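Long-range contacts in histidine kinase (Caulobacter vibrioides, PDB 6TNE), which probably receives a phosphoryl group on an aspartate of its receiver domain, as part of the phosphorelay of the hybrid histidine kinase CckA: residues Ala75-Tyr83 / Gly97-Ile105; Ala16-Tyr25 / Ile107-Leu118. All blocks are in the same frame, centred on the assembly; numbering follows the deposited sequence.

Contact 1 (Ala75-Tyr83 / Gly97-Ile105); sequences APVMFISGY and GVTFLPKPI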
# COMPACT_ATOMS: atom_id res chain seq x y z
N ALA A 75 -7.24 -2.85 8.64
CA ALA A 75 -5.96 -2.22 8.30
C ALA A 75 -6.20 -0.86 7.65
O ALA A 75 -7.07 -0.74 6.78
CB ALA A 75 -5.19 -3.09 7.32
N PRO A 76 -5.41 0.15 8.00
CA PRO A 76 -5.47 1.42 7.27
C PRO A 76 -5.01 1.26 5.83
O PRO A 76 -4.32 0.31 5.46
CB PRO A 76 -4.49 2.31 8.04
CG PRO A 76 -3.53 1.31 8.78
CD PRO A 76 -4.44 0.18 9.12
N VAL A 77 -5.41 2.22 5.02
CA VAL A 77 -5.13 2.25 3.60
C VAL A 77 -4.62 3.63 3.25
O VAL A 77 -5.23 4.63 3.67
CB VAL A 77 -6.37 1.90 2.75
CG1 VAL A 77 -6.08 2.02 1.27
CG2 VAL A 77 -6.97 0.54 3.18
N MET A 78 -3.54 3.71 2.49
CA MET A 78 -2.96 4.96 2.05
C MET A 78 -2.84 4.92 0.54
O MET A 78 -2.16 4.03 -0.01
CB MET A 78 -1.58 5.10 2.63
CG MET A 78 -0.89 6.36 2.24
SD MET A 78 0.64 6.68 3.09
CE MET A 78 1.58 5.23 2.88
N PHE A 79 -3.53 5.81 -0.14
CA PHE A 79 -3.43 5.95 -1.58
C PHE A 79 -2.37 6.97 -1.92
O PHE A 79 -2.24 7.98 -1.23
CB PHE A 79 -4.77 6.39 -2.16
CG PHE A 79 -5.78 5.29 -2.15
CD1 PHE A 79 -5.56 4.10 -2.87
CD2 PHE A 79 -6.93 5.40 -1.39
CE1 PHE A 79 -6.48 3.05 -2.83
CE2 PHE A 79 -7.84 4.34 -1.34
CZ PHE A 79 -7.61 3.19 -2.05
N ILE A 80 -1.66 6.71 -2.99
CA ILE A 80 -0.63 7.60 -3.50
C ILE A 80 -0.97 7.92 -4.95
O ILE A 80 -1.45 7.06 -5.70
CB ILE A 80 0.79 7.02 -3.35
CG1 ILE A 80 1.01 5.72 -4.13
CG2 ILE A 80 1.11 6.79 -1.84
CD1 ILE A 80 2.40 5.20 -4.06
N SER A 81 -0.70 9.15 -5.38
CA SER A 81 -0.93 9.49 -6.78
C SER A 81 -0.30 10.83 -7.08
O SER A 81 -0.21 11.69 -6.20
CB SER A 81 -2.42 9.61 -7.17
OG SER A 81 -2.56 9.82 -8.57
N GLY A 82 0.11 11.00 -8.35
CA GLY A 82 0.53 12.30 -8.85
C GLY A 82 -0.61 13.21 -9.21
O GLY A 82 -0.36 14.39 -9.49
N TYR A 83 -1.84 12.69 -9.23
CA TYR A 83 -3.05 13.49 -9.43
C TYR A 83 -3.66 14.11 -8.18
O TYR A 83 -3.71 13.48 -7.12
CB TYR A 83 -4.07 12.63 -10.15
CG TYR A 83 -3.51 12.22 -11.49
CD1 TYR A 83 -3.64 13.05 -12.59
CD2 TYR A 83 -2.77 11.05 -11.62
CE1 TYR A 83 -3.08 12.69 -13.81
CE2 TYR A 83 -2.19 10.70 -12.81
CZ TYR A 83 -2.35 11.51 -13.91
OH TYR A 83 -1.79 11.16 -15.12
N GLY A 97 -10.42 4.84 7.74
CA GLY A 97 -9.00 4.58 7.69
C GLY A 97 -8.33 4.82 6.36
O GLY A 97 -7.30 4.18 6.12
N VAL A 98 -8.85 5.73 5.49
CA VAL A 98 -8.29 5.98 4.13
C VAL A 98 -7.60 7.34 4.06
O VAL A 98 -8.18 8.38 4.39
CB VAL A 98 -9.38 5.87 3.06
CG1 VAL A 98 -8.89 6.37 1.77
CG2 VAL A 98 -9.82 4.44 2.89
N THR A 99 -6.33 7.32 3.68
CA THR A 99 -5.51 8.52 3.60
C THR A 99 -4.95 8.66 2.19
O THR A 99 -5.02 7.71 1.37
CB THR A 99 -4.38 8.51 4.64
OG1 THR A 99 -3.49 7.43 4.38
CG2 THR A 99 -4.88 8.44 6.07
N PHE A 100 -4.28 9.78 1.93
CA PHE A 100 -3.80 10.15 0.59
C PHE A 100 -2.50 10.91 0.69
O PHE A 100 -2.47 11.97 1.33
CB PHE A 100 -4.79 11.08 -0.08
CG PHE A 100 -6.14 10.53 -0.16
CD1 PHE A 100 -7.05 10.73 0.87
CD2 PHE A 100 -6.54 9.82 -1.29
CE1 PHE A 100 -8.32 10.22 0.80
CE2 PHE A 100 -7.81 9.31 -1.36
CZ PHE A 100 -8.70 9.52 -0.32
N LEU A 101 -1.47 10.42 -0.01
CA LEU A 101 -0.14 11.04 0.01
C LEU A 101 0.21 11.35 -1.44
O LEU A 101 0.17 10.45 -2.29
CB LEU A 101 0.89 10.09 0.64
CG LEU A 101 2.38 10.49 0.80
CD1 LEU A 101 2.45 11.58 1.83
CD2 LEU A 101 3.30 9.30 1.18
N PRO A 102 0.52 12.60 -1.79
CA PRO A 102 0.83 12.89 -3.19
C PRO A 102 2.19 12.34 -3.59
O PRO A 102 3.14 12.31 -2.82
CB PRO A 102 0.81 14.43 -3.25
CG PRO A 102 1.20 14.83 -1.88
CD PRO A 102 0.59 13.79 -0.94
N LYS A 103 2.30 11.95 -4.86
CA LYS A 103 3.57 11.71 -5.53
C LYS A 103 4.07 13.01 -6.16
O LYS A 103 3.27 13.87 -6.55
CB LYS A 103 3.39 10.66 -6.61
CG LYS A 103 3.26 9.23 -6.06
CD LYS A 103 3.58 8.16 -7.12
CE LYS A 103 2.35 7.47 -7.56
NZ LYS A 103 2.62 6.46 -8.63
N PRO A 104 5.39 13.19 -6.30
CA PRO A 104 6.47 12.27 -5.91
C PRO A 104 6.57 12.11 -4.40
O PRO A 104 6.39 13.09 -3.67
CB PRO A 104 7.73 12.95 -6.45
CG PRO A 104 7.33 14.38 -6.63
CD PRO A 104 5.91 14.38 -7.01
N ILE A 105 6.89 10.89 -3.96
CA ILE A 105 6.95 10.53 -2.56
C ILE A 105 8.27 11.01 -1.96
O ILE A 105 9.34 10.79 -2.52
CB ILE A 105 6.83 9.01 -2.39
CG1 ILE A 105 5.46 8.52 -2.87
CG2 ILE A 105 7.13 8.60 -0.95
CD1 ILE A 105 4.30 9.34 -2.33

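Contact 2 (Ala16-Tyr25 / Ile107-Leu118); sequences AARLLRARGY and IKTLAERVKQQL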
# COMPACT_ATOMS: atom_id res chain seq x y z
N ALA A 16 10.78 2.73 -2.54
CA ALA A 16 9.99 2.90 -1.32
C ALA A 16 10.00 1.62 -0.49
O ALA A 16 10.12 1.67 0.75
CB ALA A 16 8.56 3.34 -1.67
N ALA A 17 9.86 0.47 -1.15
CA ALA A 17 9.86 -0.80 -0.42
C ALA A 17 11.18 -1.01 0.31
O ALA A 17 11.22 -1.43 1.47
CB ALA A 17 9.59 -1.98 -1.37
N ARG A 18 12.31 -0.79 -0.39
CA ARG A 18 13.62 -0.99 0.22
C ARG A 18 13.84 -0.03 1.39
O ARG A 18 14.41 -0.40 2.42
CB ARG A 18 14.71 -0.85 -0.84
CG ARG A 18 14.71 -2.03 -1.78
CD ARG A 18 15.71 -1.85 -2.90
NE ARG A 18 17.07 -1.94 -2.36
CZ ARG A 18 18.15 -1.68 -3.08
NH1 ARG A 18 18.02 -1.29 -4.34
NH2 ARG A 18 19.36 -1.79 -2.54
N LEU A 19 13.39 1.23 1.25
CA LEU A 19 13.56 2.19 2.32
C LEU A 19 12.68 1.87 3.51
O LEU A 19 13.09 2.08 4.66
CB LEU A 19 13.37 3.61 1.82
CG LEU A 19 14.52 4.01 0.91
CD1 LEU A 19 14.18 5.27 0.12
CD2 LEU A 19 15.81 4.24 1.68
N LEU A 20 11.49 1.29 3.26
CA LEU A 20 10.65 0.87 4.36
C LEU A 20 11.24 -0.38 5.04
O LEU A 20 11.21 -0.51 6.27
CB LEU A 20 9.25 0.65 3.84
CG LEU A 20 8.11 1.63 3.98
CD1 LEU A 20 8.21 2.91 4.81
CD2 LEU A 20 7.12 1.59 2.80
N ARG A 21 11.78 -1.31 4.25
CA ARG A 21 12.44 -2.48 4.87
C ARG A 21 13.61 -2.06 5.76
O ARG A 21 13.90 -2.70 6.78
CB ARG A 21 12.91 -3.46 3.80
CG ARG A 21 11.82 -4.21 3.09
CD ARG A 21 12.37 -5.26 2.08
NE ARG A 21 11.25 -5.73 1.29
CZ ARG A 21 11.07 -5.45 -0.00
NH1 ARG A 21 12.00 -4.78 -0.67
NH2 ARG A 21 9.93 -5.82 -0.59
N ALA A 22 14.33 -1.01 5.36
CA ALA A 22 15.45 -0.49 6.15
C ALA A 22 14.98 -0.01 7.51
O ALA A 22 15.78 0.08 8.44
CB ALA A 22 16.08 0.68 5.41
N ARG A 23 13.70 0.33 7.63
CA ARG A 23 13.11 0.79 8.88
C ARG A 23 12.40 -0.32 9.61
O ARG A 23 11.79 -0.08 10.66
CB ARG A 23 12.13 1.92 8.61
CG ARG A 23 12.82 3.15 8.10
CD ARG A 23 11.85 4.08 7.44
NE ARG A 23 12.41 5.42 7.41
CZ ARG A 23 13.29 5.87 6.51
NH1 ARG A 23 13.73 5.09 5.51
NH2 ARG A 23 13.73 7.13 6.62
N GLY A 24 12.54 -1.55 9.14
CA GLY A 24 12.08 -2.69 9.90
C GLY A 24 10.74 -3.23 9.47
O GLY A 24 10.26 -4.20 10.06
N TYR A 25 10.13 -2.67 8.43
CA TYR A 25 8.86 -3.20 7.95
C TYR A 25 9.05 -4.40 7.03
O TYR A 25 10.06 -4.52 6.33
CB TYR A 25 8.08 -2.12 7.19
CG TYR A 25 7.76 -0.92 8.06
CD1 TYR A 25 6.83 -1.02 9.08
CD2 TYR A 25 8.44 0.28 7.90
CE1 TYR A 25 6.53 0.05 9.89
CE2 TYR A 25 8.15 1.37 8.71
CZ TYR A 25 7.20 1.24 9.71
OH TYR A 25 6.90 2.29 10.51
N ILE A 107 10.55 10.28 1.26
CA ILE A 107 10.64 9.14 2.21
C ILE A 107 10.36 9.57 3.64
O ILE A 107 9.71 8.86 4.40
CB ILE A 107 11.95 8.33 2.09
CG1 ILE A 107 11.89 7.06 2.95
CG2 ILE A 107 13.15 9.07 2.64
CD1 ILE A 107 10.63 6.17 2.78
N LYS A 108 10.88 10.73 4.05
CA LYS A 108 10.64 11.20 5.40
C LYS A 108 9.15 11.29 5.67
O LYS A 108 8.66 10.83 6.71
CB LYS A 108 11.32 12.55 5.62
CG LYS A 108 11.04 13.13 7.03
CD LYS A 108 11.86 14.40 7.33
CE LYS A 108 11.47 15.01 8.70
NZ LYS A 108 12.47 15.99 9.25
N THR A 109 8.40 11.84 4.71
CA THR A 109 6.96 11.98 4.89
C THR A 109 6.29 10.62 4.81
O THR A 109 5.39 10.33 5.62
CB THR A 109 6.39 12.92 3.83
OG1 THR A 109 7.10 14.16 3.91
CG2 THR A 109 4.90 13.15 4.10
N LEU A 110 6.70 9.77 3.87
CA LEU A 110 6.11 8.43 3.80
C LEU A 110 6.28 7.69 5.12
O LEU A 110 5.33 7.10 5.66
CB LEU A 110 6.75 7.63 2.67
CG LEU A 110 6.29 6.17 2.52
CD1 LEU A 110 4.83 6.13 2.12
CD2 LEU A 110 7.20 5.44 1.53
N ALA A 111 7.51 7.68 5.65
CA ALA A 111 7.78 6.97 6.90
C ALA A 111 6.97 7.55 8.05
O ALA A 111 6.45 6.81 8.91
CB ALA A 111 9.28 6.99 7.19
N GLU A 112 6.86 8.87 8.11
CA GLU A 112 6.05 9.51 9.15
C GLU A 112 4.59 9.05 9.07
O GLU A 112 3.97 8.75 10.09
CB GLU A 112 6.14 11.01 8.94
CG GLU A 112 5.34 11.89 9.82
CD GLU A 112 5.78 13.34 9.64
OE1 GLU A 112 5.47 14.17 10.52
OE2 GLU A 112 6.43 13.65 8.62
N ARG A 113 4.00 9.05 7.86
CA ARG A 113 2.60 8.64 7.71
C ARG A 113 2.40 7.16 7.99
O ARG A 113 1.40 6.78 8.60
CB ARG A 113 2.10 8.95 6.30
CG ARG A 113 2.24 10.39 5.90
CD ARG A 113 1.32 11.34 6.64
NE ARG A 113 1.21 12.53 5.81
CZ ARG A 113 0.41 12.59 4.75
NH1 ARG A 113 -0.37 11.55 4.43
NH2 ARG A 113 0.40 13.69 3.99
N VAL A 114 3.35 6.32 7.60
CA VAL A 114 3.22 4.90 7.91
C VAL A 114 3.20 4.72 9.42
O VAL A 114 2.37 4.01 9.99
CB VAL A 114 4.37 4.11 7.28
CG1 VAL A 114 4.45 2.71 7.84
CG2 VAL A 114 4.21 4.05 5.77
N LYS A 115 4.15 5.38 10.10
CA LYS A 115 4.21 5.29 11.55
C LYS A 115 2.92 5.78 12.21
O LYS A 115 2.40 5.14 13.13
CB LYS A 115 5.39 6.13 12.03
CG LYS A 115 5.75 5.93 13.49
CD LYS A 115 7.14 6.47 13.80
CE LYS A 115 7.08 7.85 14.38
NZ LYS A 115 6.68 7.81 15.83
N GLN A 116 2.40 6.91 11.75
CA GLN A 116 1.16 7.44 12.32
C GLN A 116 0.01 6.46 12.16
O GLN A 116 -0.72 6.18 13.11
CB GLN A 116 0.86 8.77 11.63
CG GLN A 116 -0.03 9.69 12.39
CD GLN A 116 -1.46 9.40 12.12
OE1 GLN A 116 -1.87 9.27 10.96
NE2 GLN A 116 -2.25 9.26 13.19
N GLN A 117 -0.18 5.93 10.94
CA GLN A 117 -1.28 5.00 10.68
C GLN A 117 -1.14 3.72 11.47
O GLN A 117 -2.15 3.14 11.88
CB GLN A 117 -1.41 4.69 9.18
CG GLN A 117 -1.88 5.89 8.39
CD GLN A 117 -1.54 5.75 6.95
OE1 GLN A 117 -0.36 5.62 6.59
NE2 GLN A 117 -2.55 5.82 6.10
N LEU A 118 0.09 3.26 11.70
CA LEU A 118 0.28 2.03 12.45
C LEU A 118 0.18 2.22 13.96
O LEU A 118 -0.09 1.25 14.67
CB LEU A 118 1.61 1.37 12.08
CG LEU A 118 1.67 0.86 10.64
CD1 LEU A 118 3.09 0.48 10.31
CD2 LEU A 118 0.74 -0.33 10.48
O HOH W 1 8.01 4.64 9.63

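Contact 1 (Ala75-Tyr83 / Gly97-Ile105)
The last two strands of the receiver-domain sheet, 77-81 and 98-102, pair in parallel here, V77 opposite V98 and F79 opposite F100, and twist by 28°. The ladder runs from V77 N, bonded to G97 O at 2.9 Å, to K103 N, which donates to S81 O at the same distance. Between them both backbone polar atoms of F79 bond to strand 98-102: F79 N gives to T99 O and F79 O accepts from L101 N, each at 2.8 Å. The bond from S81 N to L101 O is weak. On one face the F79 ring, with CG beside its own backbone N (chi1 -72°), meets V98 CG1 near its plane, CD2 to CG1 3.8 Å. On the other, I80 touches L101 and sends CG2 to I105 CD1 at 4.1 Å. K103 CE passes I80 CG1 at 4.1 Å, and its bend at chi3 brings NZ to E7 and D53, salt bridges consistent with the lysine of receiver-domain active sites, as in CheY. A cis peptide bond precedes P104. Strand 49-53 pairs with the far edge of 77-81; helix 61-72 covers V77, F79 and V98, and helix 107-118 covers M78 and L101.

Contact 2 (Ala16-Tyr25 / Ile107-Leu118)
Across this contact A16 comes nearest I107 and L20 nearest A111, 7.2 Å between CA atoms in each pair, as helices 16-21 and 107-118 cross at -59° with their axes 10.9 Å apart. In the interior, L110 CD2 touches both A16 CB and L20 CD2, 4.1 Å from each. Nearer the surface, L19 CB rests on I107 CD1 at 3.9 Å. R23 stretches back over the same isoleucine: its guanidinium lays one face on I107 CG1, with NE 3.5 Å from A111 CB, while NH1 donates in the guanidinium plane to L19 O at 3.2 Å, which limits rotation of the flat group. Beyond the helix end, the Y25 ring takes V114 CG1 over one face in a CH-pi contact, 4.1 Å from the centroid; the two side chains approach from opposite directions, and CG1, anti to the V114 backbone N (chi1 167°), is the branch that meets the ring. L118 CD1 approaches Y25 CE1 at 3.5 Å. One water, in the ring plane, joins Y25 OH to A111 O. G24, with positive phi, is the C-prime residue of a Schellman motif that turns the chain into strand 26-30. The arrangement is that of the first and last helices of a CheY-like receiver, packed together on one side of the sheet.

How the contacts relate
Contacts 1 and 2 have centres about 13 Å apart and belong to one CheY-like receiver domain, a five-stranded parallel sheet with helices on both sides. In chain order 16-25 comes first, then 75-83, 97-105 and 107-118, so the strand pair of contact 1 falls entirely between the partners of contact 2. Strand 98-102 runs on into helix 107-118, which folds back over the sheet and makes the two contacts touch: M78 CE and L101 CD2 both press on L110 CD1. That leucine also belongs to the helix pair, so one helix connects the sheet edge with the opening helix 10-21, bringing the two ends of the domain together.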